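Local coordinates for protein putative glucarate dehydratase (Pseudomonas fluorescens, PDB 4IT1) that probably catalyses the magnesium-dependent dehydration of D-glucarate to 5-dehydro-4-deoxy-D-glucarate, as a member of the mandelate racemase/muconate lactonizing enzyme family, at residues F171-Q176 and G188-E193; D37-N42 and A175-S180; D324-A329 and A358-N363; M292-F297 and H317-L322. All coordinates share one frame; numbering follows the deposited sequence.

Contact 1. Residues F171-Q176 and G188-E193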
# COMPACT_ATOMS: atom_id res chain seq x y z
N PHE A 171 26.30 18.36 -10.86
CA PHE A 171 27.06 18.74 -9.67
C PHE A 171 28.12 19.76 -10.00
O PHE A 171 28.71 19.72 -11.09
CB PHE A 171 27.78 17.52 -9.10
CG PHE A 171 26.89 16.55 -8.40
CD1 PHE A 171 26.20 15.58 -9.12
CD2 PHE A 171 26.76 16.58 -7.02
CE1 PHE A 171 25.39 14.66 -8.47
CE2 PHE A 171 25.94 15.67 -6.36
CZ PHE A 171 25.25 14.71 -7.09
N PHE A 172 28.39 20.66 -9.07
CA PHE A 172 29.65 21.37 -9.08
C PHE A 172 30.71 20.39 -8.59
O PHE A 172 30.42 19.49 -7.79
CB PHE A 172 29.59 22.62 -8.21
CG PHE A 172 28.58 23.63 -8.67
CD1 PHE A 172 28.90 24.53 -9.68
CD2 PHE A 172 27.31 23.67 -8.11
CE1 PHE A 172 27.96 25.46 -10.12
CE2 PHE A 172 26.38 24.61 -8.54
CZ PHE A 172 26.70 25.50 -9.55
N LYS A 173 31.92 20.51 -9.13
CA LYS A 173 33.02 19.62 -8.76
C LYS A 173 34.37 20.31 -8.94
O LYS A 173 34.47 21.28 -9.70
CB LYS A 173 32.97 18.30 -9.54
CG LYS A 173 33.28 18.40 -11.04
CD LYS A 173 33.02 17.09 -11.78
CE LYS A 173 34.06 16.01 -11.48
NZ LYS A 173 35.44 16.40 -11.93
N TYR A 174 35.38 19.83 -8.22
CA TYR A 174 36.76 20.22 -8.46
C TYR A 174 37.31 19.35 -9.60
O TYR A 174 36.75 18.29 -9.89
CB TYR A 174 37.64 20.04 -7.21
CG TYR A 174 37.34 20.99 -6.06
CD1 TYR A 174 37.02 22.34 -6.30
CD2 TYR A 174 37.40 20.56 -4.74
CE1 TYR A 174 36.76 23.20 -5.24
CE2 TYR A 174 37.14 21.42 -3.68
CZ TYR A 174 36.82 22.74 -3.94
OH TYR A 174 36.56 23.60 -2.89
N ALA A 175 38.40 19.80 -10.21
CA ALA A 175 39.04 19.04 -11.28
C ALA A 175 39.53 17.68 -10.79
O ALA A 175 39.44 16.68 -11.51
CB ALA A 175 40.19 19.85 -11.87
N GLN A 176 40.02 17.64 -9.56
CA GLN A 176 40.60 16.41 -9.00
C GLN A 176 40.49 16.35 -7.48
O GLN A 176 40.43 17.39 -6.81
CB GLN A 176 42.08 16.30 -9.41
CG GLN A 176 42.91 17.53 -9.08
CD GLN A 176 44.40 17.29 -9.18
OE1 GLN A 176 45.09 17.95 -9.97
NE2 GLN A 176 44.92 16.36 -8.38
N GLY A 188 36.56 16.97 -15.70
CA GLY A 188 37.16 18.28 -15.43
C GLY A 188 36.40 19.01 -14.33
O GLY A 188 35.49 18.45 -13.72
N GLU A 189 36.77 20.27 -14.08
CA GLU A 189 36.14 21.03 -13.02
C GLU A 189 34.83 21.68 -13.49
O GLU A 189 34.61 21.88 -14.69
CB GLU A 189 37.10 22.07 -12.42
CG GLU A 189 37.25 23.37 -13.20
CD GLU A 189 37.94 24.46 -12.40
OE1 GLU A 189 38.69 24.14 -11.45
OE2 GLU A 189 37.74 25.65 -12.73
N ALA A 190 33.97 21.99 -12.52
CA ALA A 190 32.69 22.61 -12.79
C ALA A 190 32.35 23.57 -11.66
O ALA A 190 31.82 23.16 -10.63
CB ALA A 190 31.61 21.55 -12.96
N LEU A 191 32.68 24.84 -11.86
CA LEU A 191 32.51 25.87 -10.85
C LEU A 191 31.98 27.17 -11.44
O LEU A 191 31.89 28.19 -10.75
CB LEU A 191 33.85 26.12 -10.13
CG LEU A 191 34.59 24.92 -9.53
CD1 LEU A 191 36.01 25.31 -9.12
CD2 LEU A 191 33.83 24.32 -8.35
N ASN A 192 31.64 27.15 -12.73
CA ASN A 192 30.91 28.26 -13.36
C ASN A 192 29.87 27.79 -14.39
O ASN A 192 29.80 26.61 -14.74
CB ASN A 192 31.85 29.34 -13.93
CG ASN A 192 32.70 28.85 -15.09
OD1 ASN A 192 32.40 27.85 -15.75
ND2 ASN A 192 33.77 29.59 -15.37
N GLU A 193 29.06 28.74 -14.86
CA GLU A 193 27.94 28.45 -15.75
C GLU A 193 28.39 27.71 -17.00
O GLU A 193 27.77 26.72 -17.40
CB GLU A 193 27.13 29.71 -16.09
CG GLU A 193 27.91 31.00 -16.29
CD GLU A 193 28.33 31.66 -14.99
OE1 GLU A 193 29.21 31.12 -14.30
OE2 GLU A 193 27.79 32.75 -14.66
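G188 meets K173 through its carbonyl oxygen, which takes a hydrogen bond from K173 NZ at 2.7 Å; the ammonium comes from above the carbonyl plane. The lysine gets there by bending at its last two torsions (chi3 -73°, chi4 -63°), a curl that passes CG, CD and CE close to the same oxygen. NZ also bonds Y174 O at 3.1 Å and makes a salt bridge with D185. E189 contributes its aliphatic root, CB lying 3.4 Å from A175 N, while its carboxylate turns to Q195. A190 is the ordered step: its N donates almost straight to K173 O (3.0 Å, 173°) and its O accepts K173 N at 3.0 Å, a single antiparallel bridge of the hydrogen-bonded kind. That same O sits in plane at the edge of the F172 ring. L191 then sets CD2 3.4 Å from K173 O and brings CD1 to the edge of the Y174 ring. Beyond it, N192 is the N-cap of helix 193-207. The chemistry implies that mainly backbone groups tie the exit of strand 163-170 to the approach of this helix, while an ammonium shared by two carbonyls and a carboxylate probably stays charged.

Contact 2. Residues D37-N42 and A175-S180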
# COMPACT_ATOMS: atom_id res chain seq x y z
N ASP A 37 34.64 7.67 -7.03
CA ASP A 37 33.64 8.71 -6.94
C ASP A 37 34.35 10.02 -7.25
O ASP A 37 35.40 10.30 -6.68
CB ASP A 37 33.02 8.73 -5.54
CG ASP A 37 31.51 8.89 -5.56
OD1 ASP A 37 30.87 8.59 -6.60
OD2 ASP A 37 30.94 9.31 -4.53
N PRO A 38 33.78 10.83 -8.15
CA PRO A 38 34.36 12.13 -8.45
C PRO A 38 34.37 13.08 -7.24
O PRO A 38 33.62 12.86 -6.28
CB PRO A 38 33.44 12.69 -9.55
CG PRO A 38 32.53 11.58 -9.95
CD PRO A 38 32.47 10.63 -8.80
N PRO A 39 35.21 14.13 -7.30
CA PRO A 39 35.20 15.19 -6.28
C PRO A 39 33.93 16.03 -6.33
O PRO A 39 33.99 17.25 -6.54
CB PRO A 39 36.43 16.03 -6.65
CG PRO A 39 36.66 15.77 -8.11
CD PRO A 39 36.30 14.32 -8.27
N LEU A 40 32.78 15.38 -6.14
CA LEU A 40 31.48 16.06 -6.21
C LEU A 40 31.20 16.91 -4.97
O LEU A 40 31.24 16.41 -3.85
CB LEU A 40 30.36 15.05 -6.46
CG LEU A 40 30.54 14.14 -7.69
CD1 LEU A 40 29.45 13.07 -7.77
CD2 LEU A 40 30.61 14.95 -8.98
N LEU A 41 30.92 18.19 -5.19
CA LEU A 41 30.63 19.14 -4.12
C LEU A 41 29.15 19.14 -3.74
O LEU A 41 28.28 19.03 -4.61
CB LEU A 41 31.00 20.55 -4.56
CG LEU A 41 32.48 20.94 -4.67
CD1 LEU A 41 32.61 22.30 -5.33
CD2 LEU A 41 33.14 20.94 -3.30
N ASN A 42 28.88 19.25 -2.44
CA ASN A 42 27.50 19.38 -1.94
C ASN A 42 27.40 20.31 -0.72
O ASN A 42 28.38 20.95 -0.35
CB ASN A 42 26.90 18.00 -1.65
CG ASN A 42 27.55 17.31 -0.47
OD1 ASN A 42 27.95 17.95 0.50
ND2 ASN A 42 27.64 15.99 -0.54
N ALA A 175 38.40 19.80 -10.21
CA ALA A 175 39.04 19.04 -11.28
C ALA A 175 39.53 17.68 -10.79
O ALA A 175 39.44 16.68 -11.51
CB ALA A 175 40.19 19.85 -11.87
N GLN A 176 40.02 17.64 -9.56
CA GLN A 176 40.60 16.41 -9.00
C GLN A 176 40.49 16.35 -7.48
O GLN A 176 40.43 17.39 -6.81
CB GLN A 176 42.08 16.30 -9.41
CG GLN A 176 42.91 17.53 -9.08
CD GLN A 176 44.40 17.29 -9.18
OE1 GLN A 176 45.09 17.95 -9.97
NE2 GLN A 176 44.92 16.36 -8.38
N HIS A 177 40.47 15.13 -6.96
CA HIS A 177 40.65 14.87 -5.54
C HIS A 177 42.05 15.30 -5.09
O HIS A 177 43.04 15.03 -5.78
CB HIS A 177 40.46 13.39 -5.24
CG HIS A 177 39.05 12.91 -5.41
ND1 HIS A 177 38.04 13.24 -4.52
CD2 HIS A 177 38.48 12.12 -6.34
CE1 HIS A 177 36.92 12.68 -4.91
NE2 HIS A 177 37.15 11.99 -6.01
N VAL A 178 42.11 15.98 -3.95
CA VAL A 178 43.38 16.29 -3.28
C VAL A 178 44.16 14.99 -3.04
O VAL A 178 43.57 13.97 -2.67
CB VAL A 178 43.14 17.05 -1.95
CG1 VAL A 178 42.72 16.10 -0.83
CG2 VAL A 178 44.37 17.86 -1.56
N ASP A 179 45.47 15.04 -3.28
CA ASP A 179 46.34 13.86 -3.16
C ASP A 179 45.62 12.59 -3.62
O ASP A 179 45.44 11.64 -2.84
CB ASP A 179 46.86 13.70 -1.72
CG ASP A 179 47.60 14.94 -1.22
OD1 ASP A 179 47.96 15.82 -2.04
OD2 ASP A 179 47.82 15.04 0.00
N SER A 180 45.20 12.60 -4.88
CA SER A 180 44.37 11.54 -5.47
C SER A 180 45.16 10.24 -5.65
O SER A 180 46.31 10.28 -6.09
CB SER A 180 43.81 12.01 -6.81
OG SER A 180 42.86 11.08 -7.32
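H177 and P39 carry this junction: they cover the most surface on their two loops, and the histidine can be followed outward from its CB. CB itself only starts the reach: CG is anti to the carbonyl carbon and beside the backbone N (chi1 -69°), which swings the imidazole over to the 37-42 loop. ND1 passes P39 CB at 3.9 Å. On the other branch, CD2 comes to 3.6 Å from P39 CD. CE1 lies 3.3 Å from P39 N, beside the peptide bond that joins the two prolines. P39 CD stands over one face of the ring in a CH-pi contact, 3.7 Å from the centroid and displaced toward the rim. At the tip, H177 NE2 donates to D37 O at 2.5 Å, a doubtful length, but the acceptor is near the ring plane and the donor lies in the carbonyl plane. Bond and proline together probably limit the rotation of the ring. With an alanine here, D37 O would probably lose this donor and a gap would open beside P39. The D37 carboxylate looks the other way, to H47. P39 is the centre of an inverse gamma turn, closed by a weak bond from L40 N to P38 O, and a few residues on, N42 ND2 bonds the bound tartrate. A loop that follows the first strand of the N-terminal domain and meets the loop after barrel strand 163-170 is characteristic of the enolase superfamily, where the capping domain helps close the active site.

Contact 3. Residues D324-A329 and A358-N363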
# COMPACT_ATOMS: atom_id res chain seq x y z
N ASP A 324 6.44 -1.00 -0.01
CA ASP A 324 6.27 0.16 0.86
C ASP A 324 6.26 1.45 0.04
O ASP A 324 5.52 2.39 0.35
CB ASP A 324 7.37 0.21 1.94
CG ASP A 324 7.08 -0.70 3.14
OD1 ASP A 324 5.99 -1.32 3.20
OD2 ASP A 324 7.95 -0.78 4.03
N THR A 325 7.10 1.48 -0.99
CA THR A 325 7.14 2.58 -1.94
C THR A 325 5.81 2.77 -2.71
O THR A 325 5.41 3.90 -3.02
CB THR A 325 8.32 2.41 -2.92
OG1 THR A 325 9.55 2.45 -2.20
CG2 THR A 325 8.34 3.50 -3.95
N GLN A 326 5.12 1.66 -2.99
CA GLN A 326 3.83 1.69 -3.66
C GLN A 326 2.79 2.26 -2.71
O GLN A 326 1.97 3.11 -3.09
CB GLN A 326 3.40 0.29 -4.11
CG GLN A 326 4.30 -0.36 -5.15
CD GLN A 326 3.71 -1.65 -5.68
OE1 GLN A 326 2.84 -1.63 -6.55
NE2 GLN A 326 4.19 -2.77 -5.17
N THR A 327 2.82 1.78 -1.47
CA THR A 327 2.00 2.35 -0.40
C THR A 327 2.21 3.85 -0.33
O THR A 327 1.24 4.61 -0.34
CB THR A 327 2.29 1.70 0.95
OG1 THR A 327 2.14 0.29 0.82
CG2 THR A 327 1.30 2.20 2.00
N LEU A 328 3.47 4.28 -0.28
CA LEU A 328 3.76 5.71 -0.28
C LEU A 328 3.13 6.42 -1.48
O LEU A 328 2.50 7.46 -1.32
CB LEU A 328 5.26 6.01 -0.18
CG LEU A 328 5.61 7.51 -0.26
CD1 LEU A 328 4.99 8.35 0.88
CD2 LEU A 328 7.10 7.73 -0.34
N ALA A 329 3.32 5.88 -2.69
CA ALA A 329 2.79 6.52 -3.90
C ALA A 329 1.27 6.71 -3.79
O ALA A 329 0.74 7.78 -4.11
CB ALA A 329 3.15 5.73 -5.15
N ALA A 358 8.92 2.12 -9.95
CA ALA A 358 8.54 3.31 -10.69
C ALA A 358 7.59 2.98 -11.86
O ALA A 358 6.76 3.81 -12.25
CB ALA A 358 9.78 4.02 -11.21
N ALA A 359 7.72 1.76 -12.38
CA ALA A 359 6.96 1.32 -13.55
C ALA A 359 5.58 0.82 -13.17
O ALA A 359 4.66 0.86 -13.98
CB ALA A 359 7.72 0.25 -14.31
N ALA A 360 5.44 0.35 -11.93
CA ALA A 360 4.15 -0.15 -11.46
C ALA A 360 3.24 0.91 -10.83
O ALA A 360 2.10 0.61 -10.46
CB ALA A 360 4.34 -1.32 -10.50
N VAL A 361 3.74 2.14 -10.70
CA VAL A 361 2.95 3.18 -10.05
C VAL A 361 2.26 4.09 -11.07
O VAL A 361 2.93 4.67 -11.94
CB VAL A 361 3.69 3.97 -8.93
CG1 VAL A 361 4.23 3.00 -7.87
CG2 VAL A 361 4.80 4.85 -9.47
N PRO A 362 0.93 4.21 -10.96
CA PRO A 362 0.12 4.98 -11.89
C PRO A 362 0.49 6.45 -11.80
O PRO A 362 0.63 7.11 -12.83
CB PRO A 362 -1.31 4.78 -11.39
CG PRO A 362 -1.26 3.54 -10.55
CD PRO A 362 0.10 3.57 -9.92
N ASN A 363 0.68 6.93 -10.58
CA ASN A 363 0.94 8.34 -10.33
C ASN A 363 2.43 8.70 -10.23
O ASN A 363 2.91 9.13 -9.19
CB ASN A 363 0.12 8.86 -9.14
CG ASN A 363 0.49 8.18 -7.82
OD1 ASN A 363 0.66 6.96 -7.75
ND2 ASN A 363 0.61 8.99 -6.77
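A329 and V361 bury the most surface here, and they meet methyl to methyl: A329 CB lies 4.0 Å from V361 CG1. The valine offers this branch because CG1 is anti to its carbonyl carbon and beside the backbone N (chi1 -56°), which directs it at helix 322-334. Q326, one turn earlier on that helix, borders the same methyl with its CG, 4.3 Å from V361 CG1, so that CG1 is flanked by two residues of successive turns. The helices are neighbours in the enolase-type barrel: helix 322-334 follows strand 311-314, helix 348-360 follows strand 338-341, and these two strands pair in parallel, giving consecutive beta-alpha units with their helices packed side by side outside the strands. Where the second helix gives way to loop, N363 adds the polar link. Its ND2 donates to A329 O at 2.9 Å with an angle of 163°; the oxygen lies close to the plane of the amide, whereas the donor stands above the carbonyl plane. N363 OD1 meanwhile rests 3.8 Å from A329 CB, against the same alanine. A leucine in its place would probably leave A329 O without this donor and let the loop end drift from the helix. Nearby, V361 O is held by R161, and A360 O accepts a hydrogen bond from N96 of the second subunit.

Contact 4. Residues M292-F297 and H317-L322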
# COMPACT_ATOMS: atom_id res chain seq x y z
N MET A 292 14.14 15.04 2.55
CA MET A 292 14.79 15.35 3.82
C MET A 292 13.79 15.45 4.95
O MET A 292 14.01 14.87 6.01
CB MET A 292 15.60 16.65 3.73
CG MET A 292 16.95 16.46 3.05
SD MET A 292 17.86 17.99 2.79
CE MET A 292 18.58 18.25 4.41
N VAL A 293 12.69 16.17 4.72
CA VAL A 293 11.69 16.35 5.77
C VAL A 293 10.55 15.32 5.72
O VAL A 293 9.77 15.21 6.66
CB VAL A 293 11.16 17.79 5.83
CG1 VAL A 293 12.31 18.74 6.09
CG2 VAL A 293 10.42 18.16 4.55
N VAL A 294 10.47 14.57 4.63
CA VAL A 294 9.53 13.45 4.55
C VAL A 294 10.30 12.25 4.04
O VAL A 294 10.47 12.07 2.83
CB VAL A 294 8.29 13.76 3.65
CG1 VAL A 294 7.39 12.55 3.52
CG2 VAL A 294 7.49 14.92 4.21
N THR A 295 10.79 11.44 4.98
CA THR A 295 11.63 10.29 4.67
C THR A 295 11.08 9.01 5.27
O THR A 295 11.65 7.94 5.07
CB THR A 295 13.09 10.47 5.16
OG1 THR A 295 13.11 10.56 6.59
CG2 THR A 295 13.71 11.72 4.56
N ASP A 296 9.97 9.12 6.00
CA ASP A 296 9.28 7.94 6.55
C ASP A 296 7.81 8.25 6.80
O ASP A 296 7.38 9.40 6.65
CB ASP A 296 9.98 7.39 7.82
CG ASP A 296 9.79 8.29 9.06
OD1 ASP A 296 8.68 8.82 9.29
OD2 ASP A 296 10.75 8.44 9.81
N PHE A 297 7.05 7.25 7.20
CA PHE A 297 5.60 7.39 7.29
C PHE A 297 5.11 8.37 8.37
O PHE A 297 4.09 9.03 8.19
CB PHE A 297 4.92 6.03 7.38
CG PHE A 297 4.97 5.25 6.09
CD1 PHE A 297 4.04 5.49 5.08
CD2 PHE A 297 5.97 4.31 5.87
CE1 PHE A 297 4.10 4.79 3.88
CE2 PHE A 297 6.02 3.60 4.68
CZ PHE A 297 5.09 3.84 3.68
N HIS A 317 15.22 2.36 -1.03
CA HIS A 317 16.29 1.90 -0.15
C HIS A 317 15.98 2.17 1.30
O HIS A 317 16.19 1.30 2.15
CB HIS A 317 17.61 2.57 -0.51
CG HIS A 317 18.08 2.25 -1.89
ND1 HIS A 317 18.17 3.20 -2.89
CD2 HIS A 317 18.50 1.08 -2.45
CE1 HIS A 317 18.63 2.64 -3.99
NE2 HIS A 317 18.84 1.35 -3.75
N TYR A 318 15.47 3.36 1.60
CA TYR A 318 15.21 3.70 3.00
C TYR A 318 13.74 3.75 3.38
O TYR A 318 13.41 3.72 4.56
CB TYR A 318 15.96 4.96 3.44
CG TYR A 318 15.62 6.24 2.72
CD1 TYR A 318 14.46 6.95 3.03
CD2 TYR A 318 16.49 6.77 1.78
CE1 TYR A 318 14.17 8.15 2.39
CE2 TYR A 318 16.20 7.96 1.13
CZ TYR A 318 15.04 8.64 1.43
OH TYR A 318 14.75 9.84 0.79
N TRP A 319 12.86 3.81 2.39
CA TRP A 319 11.43 3.78 2.70
C TRP A 319 10.92 2.40 3.07
O TRP A 319 9.79 2.25 3.53
CB TRP A 319 10.61 4.37 1.56
CG TRP A 319 10.45 5.83 1.68
CD1 TRP A 319 11.27 6.79 1.17
CD2 TRP A 319 9.39 6.52 2.37
NE1 TRP A 319 10.78 8.05 1.49
CE2 TRP A 319 9.63 7.90 2.21
CE3 TRP A 319 8.26 6.10 3.07
CZ2 TRP A 319 8.77 8.87 2.74
CZ3 TRP A 319 7.40 7.07 3.60
CH2 TRP A 319 7.67 8.44 3.44
N GLY A 320 11.76 1.39 2.87
CA GLY A 320 11.43 0.03 3.30
C GLY A 320 11.16 -0.96 2.17
O GLY A 320 10.52 -1.98 2.38
N GLY A 321 11.66 -0.66 0.97
CA GLY A 321 11.48 -1.57 -0.16
C GLY A 321 10.43 -1.16 -1.18
O GLY A 321 9.95 -0.02 -1.19
N LEU A 322 10.06 -2.11 -2.03
CA LEU A 322 9.29 -1.81 -3.23
C LEU A 322 7.80 -1.68 -2.95
O LEU A 322 7.16 -0.76 -3.44
CB LEU A 322 9.58 -2.83 -4.33
CG LEU A 322 11.05 -2.99 -4.75
CD1 LEU A 322 11.19 -4.03 -5.84
CD2 LEU A 322 11.68 -1.67 -5.19
O HOH W 1 12.01 10.66 0.97
O HOH W 2 11.62 5.16 5.98
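This is an aromatic and backbone packing contact, bridged by water, between W319 on the short helix 316-319 and the loop that leads from strand 288-290 into helix 297-306. The indole lies under the loop backbone: T295 O stands 3.5 Å above its plane, over the ring centre, and T295 C comes to 3.4 Å from W319 CZ2. At its far rim W319 points an edge into the F297 ring, a T-shaped stack with the planes at 90° and CZ3 over the centre of the phenyl face. V294 CG1 meets CZ2 obliquely at 4.0 Å. L328 packs on the indole face opposite T295. In the enolase-type barrel such loops at the C-terminal ends of successive strands surround the active site, and this one directly follows N291, a magnesium ligand, whose side chain Y318 approaches. Y318 CG is placed between its backbone N and carbonyl carbon (chi1 62°), which brings the ring edge to T295 O, 3.6 Å from Y318 CD1. No direct hydrogen bond crosses; two waters do the work. One donates to V294 O at 2.8 Å and accepts from both W319 NE1 and Y318 OH, satisfying the buried indole N-H. The other donates to T295 O and to Y318 O, the latter at 2.7 Å. D296 is the N-cap of helix 297-306, and the F297 ring also makes a cation-pi contact with K330 of the second subunit.

In the fold
Contacts 1 and 2 adjoin: they share A175 and Q176, and F172 O probably bonds L41 N, so the loop after strand 163-170 serves both. Contacts 3 and 4 also touch, D324 CB packing on W319 O where helices 316-319 and 322-334 follow each other. The two pairs lie on opposite sides of the chain's centre, contacts 1 and 3 about 35 Å apart between centres. Contact 4, nearest the centre, is mostly buried and relies on rings and bridging water; contact 3, farther out but also buried, uses methyls and one amide, and both touch the second subunit. Contact 1 is partly open and backbone-bonded, with a charge, whereas contact 2 is more buried and hangs on one imidazole.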